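Local coordinates for protein Lysine/ornithine decarboxylase (Selenomonas ruminantium, PDB 5GJO) that decarboxylates both L-lysine and L-ornithine, to cadaverine and putrescine, as a homodimer that uses pyridoxal 5'-phosphate as cofactor, at residues S271-K276 and I285-I290. The protein carries 2 engineered substitutions. Residues are numbered along the deposited sequence; the frame is centred on the assembly and turned at random.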
ATOM      1  N   SER A 271      -9.417  -2.601 -17.415  1.00 13.71           N
ATOM      2  CA  SER A 271      -9.255  -2.373 -18.870  1.00 13.31           C
ATOM      3  C   SER A 271      -7.792  -2.205 -19.263  1.00 14.87           C
ATOM      4  O   SER A 271      -6.987  -1.609 -18.507  1.00 11.85           O
ATOM      5  CB  SER A 271      -9.984  -1.111 -19.322  1.00 15.22           C
ATOM      6  OG  SER A 271     -11.367  -1.260 -19.129  1.00 15.28           O
ATOM      7  N   VAL A 272      -7.517  -2.643 -20.482  1.00 13.10           N
ATOM      8  CA  VAL A 272      -6.284  -2.275 -21.214  1.00 14.74           C
ATOM      9  C   VAL A 272      -6.407  -0.798 -21.643  1.00 13.20           C
ATOM     10  O   VAL A 272      -7.305  -0.400 -22.388  1.00 13.94           O
ATOM     11  CB  VAL A 272      -6.029  -3.184 -22.464  1.00 14.41           C
ATOM     12  CG1 VAL A 272      -4.738  -2.754 -23.235  1.00 15.93           C
ATOM     13  CG2 VAL A 272      -5.977  -4.618 -21.999  1.00 14.67           C
ATOM     14  N   ILE A 273      -5.535   0.012 -21.095  1.00 13.28           N
ATOM     15  CA  ILE A 273      -5.492   1.439 -21.415  1.00 14.36           C
ATOM     16  C   ILE A 273      -4.365   1.812 -22.390  1.00 15.48           C
ATOM     17  O   ILE A 273      -4.369   2.914 -22.957  1.00 16.86           O
ATOM     18  CB  ILE A 273      -5.530   2.383 -20.174  1.00 15.19           C
ATOM     19  CG1 ILE A 273      -4.371   2.142 -19.234  1.00 15.42           C
ATOM     20  CG2 ILE A 273      -6.819   2.259 -19.387  1.00 16.09           C
ATOM     21  CD1 ILE A 273      -4.266   3.215 -18.188  1.00 15.57           C
ATOM     22  N   GLY A 274      -3.401   0.921 -22.545  1.00 14.69           N
ATOM     23  CA  GLY A 274      -2.319   1.129 -23.511  1.00 16.75           C
ATOM     24  C   GLY A 274      -1.694  -0.182 -23.926  1.00 15.06           C
ATOM     25  O   GLY A 274      -1.731  -1.184 -23.185  1.00 15.46           O
ATOM     26  N   THR A 275      -1.150  -0.194 -25.146  1.00 15.28           N
ATOM     27  CA  THR A 275      -0.339  -1.282 -25.624  1.00 15.11           C
ATOM     28  C   THR A 275       1.061  -0.774 -25.984  1.00 16.04           C
ATOM     29  O   THR A 275       1.283   0.446 -26.205  1.00 15.74           O
ATOM     30  CB  THR A 275      -0.899  -1.923 -26.872  1.00 17.31           C
ATOM     31  OG1 THR A 275      -0.964  -0.948 -27.941  1.00 16.38           O
ATOM     32  CG2 THR A 275      -2.343  -2.443 -26.615  1.00 15.95           C
ATOM     33  N   LYS A 276       2.011  -1.696 -26.004  1.00 16.77           N
ATOM     34  CA  LYS A 276       3.331  -1.467 -26.559  1.00 16.85           C
ATOM     35  C   LYS A 276       3.643  -2.685 -27.412  1.00 19.31           C
ATOM     36  O   LYS A 276       3.970  -3.715 -26.893  1.00 21.52           O
ATOM     37  CB  LYS A 276       4.345  -1.288 -25.439  1.00 17.73           C
ATOM     38  CG  LYS A 276       3.987  -0.166 -24.491  1.00 18.72           C
ATOM     39  CD  LYS A 276       4.860  -0.131 -23.268  1.00 21.33           C
ATOM     40  CE  LYS A 276       4.453   0.980 -22.321  1.00 24.28           C
ATOM     41  NZ  LYS A 276       4.067   2.271 -22.952  1.00 21.16           N
ATOM     42  N   ILE A 285      -0.844  -2.206 -20.688  1.00 13.42           N
ATOM     43  CA  ILE A 285      -0.995  -1.381 -19.502  1.00 14.30           C
ATOM     44  C   ILE A 285      -2.439  -1.415 -19.066  1.00 14.25           C
ATOM     45  O   ILE A 285      -3.341  -1.127 -19.851  1.00 13.47           O
ATOM     46  CB  ILE A 285      -0.558   0.084 -19.757  1.00 14.63           C
ATOM     47  CG1 ILE A 285       0.907   0.086 -20.169  1.00 16.00           C
ATOM     48  CG2 ILE A 285      -0.707   0.894 -18.476  1.00 15.19           C
ATOM     49  CD1 ILE A 285       1.830  -0.635 -19.257  1.00 13.98           C
ATOM     50  N   LEU A 286      -2.657  -1.844 -17.809  1.00 14.03           N
ATOM     51  CA  LEU A 286      -4.015  -1.926 -17.217  1.00 13.73           C
ATOM     52  C   LEU A 286      -4.348  -0.731 -16.348  1.00 12.88           C
ATOM     53  O   LEU A 286      -3.450  -0.066 -15.954  1.00 12.46           O
ATOM     54  CB  LEU A 286      -4.150  -3.210 -16.351  1.00 12.47           C
ATOM     55  CG  LEU A 286      -3.773  -4.504 -17.118  1.00 12.26           C
ATOM     56  CD1 LEU A 286      -3.910  -5.674 -16.165  1.00 12.96           C
ATOM     57  CD2 LEU A 286      -4.700  -4.657 -18.300  1.00 14.57           C
ATOM     58  N   ASP A 287      -5.645  -0.477 -16.091  1.00 12.61           N
ATOM     59  CA  ASP A 287      -6.057   0.568 -15.232  1.00 12.43           C
ATOM     60  C   ASP A 287      -6.102   0.256 -13.745  1.00 13.59           C
ATOM     61  O   ASP A 287      -6.461   1.153 -12.960  1.00 14.03           O
ATOM     62  CB  ASP A 287      -7.269   1.346 -15.740  1.00 14.39           C
ATOM     63  CG  ASP A 287      -8.548   0.500 -15.875  1.00 14.51           C
ATOM     64  OD1 ASP A 287      -8.640  -0.632 -15.361  1.00 13.47           O
ATOM     65  OD2 ASP A 287      -9.518   1.029 -16.506  1.00 17.06           O
ATOM     66  N   GLU A 288      -5.634  -0.901 -13.368  1.00 12.31           N
ATOM     67  CA  GLU A 288      -5.388  -1.290 -12.005  1.00 11.64           C
ATOM     68  C   GLU A 288      -4.001  -1.882 -11.898  1.00 12.33           C
ATOM     69  O   GLU A 288      -3.575  -2.627 -12.779  1.00 13.40           O
ATOM     70  CB  GLU A 288      -6.449  -2.247 -11.462  1.00 11.89           C
ATOM     71  CG  GLU A 288      -6.371  -2.532  -9.953  1.00 15.57           C
ATOM     72  CD  GLU A 288      -6.880  -1.428  -9.030  1.00 18.68           C
ATOM     73  OE1 GLU A 288      -6.941  -1.700  -7.816  1.00 16.04           O
ATOM     74  OE2 GLU A 288      -7.272  -0.311  -9.525  1.00 20.47           O
ATOM     75  N   GLY A 289      -3.307  -1.641 -10.807  1.00 11.30           N
ATOM     76  CA  GLY A 289      -1.899  -2.149 -10.693  1.00 12.22           C
ATOM     77  C   GLY A 289      -1.465  -2.431  -9.245  1.00 13.34           C
ATOM     78  O   GLY A 289      -2.288  -2.619  -8.295  1.00 12.96           O
ATOM     79  N   ILE A 290      -0.151  -2.431  -9.069  1.00 12.84           N
ATOM     80  CA  ILE A 290       0.503  -2.895  -7.853  1.00 12.62           C
ATOM     81  C   ILE A 290       0.286  -1.958  -6.668  1.00 12.59           C
ATOM     82  O   ILE A 290       0.426  -2.397  -5.516  1.00 13.56           O
ATOM     83  CB  ILE A 290       1.981  -3.153  -8.114  1.00 14.82           C
ATOM     84  CG1 ILE A 290       2.520  -4.169  -7.094  1.00 16.86           C
ATOM     85  CG2 ILE A 290       2.762  -1.841  -8.060  1.00 13.68           C
ATOM     86  CD1 ILE A 290       3.840  -4.756  -7.453  1.00 21.39           C
TER
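Asp287, in the loop just after strand 283-286, points its carboxylate at Ser271 and accepts its backbone N-H: OD1 lies 2.9 Å from Ser271 N, which approaches from above the carboxylate plane, 51° out of it. With CG between the backbone N and carbonyl carbon of Asp287 (chi1 63°), the carboxylate reaches Ser271 N, while Asp287 N gives a bond of 3.0 Å to Ser271 O. Thr21 OG1 binds both Asp287 OD2 and Ser271 OG, and Thr270 OG1 also reaches OD1, so several bonds hold this buried carboxylate in place. Ile273 spans from Asp287 to Ile285 within the partner strand. Its CG2 rests on Asp287 CB at 3.8 Å, and the two isoleucine side chains meet at an oblique angle, Ile273 CG1 lying 3.9 Å from Ile285 CG2; Val97 of the second subunit packs on both. On the face carrying Val272 and Leu286, branch meets branch, Val272 CG2 lying 3.9 Å from Leu286 CD2. Between the strands, Ile285 O accepts Ile273 N at 2.8 Å and, weakly, Gly274 N, whereas Ile285 N gives Gly274 O a nearly straight bond (177°). Past the bulge, Lys276 brings CE to 4.2 Å from Ile285 CG1, and its NZ forms a salt bridge with Asp117 of the second subunit. Ile273 and Gly274 together facing Ile285 make a classic beta bulge, set in an antiparallel hairpin of the beta domain that accompanies the PLP-binding barrel in this decarboxylase family, here forming part of the dimer interface.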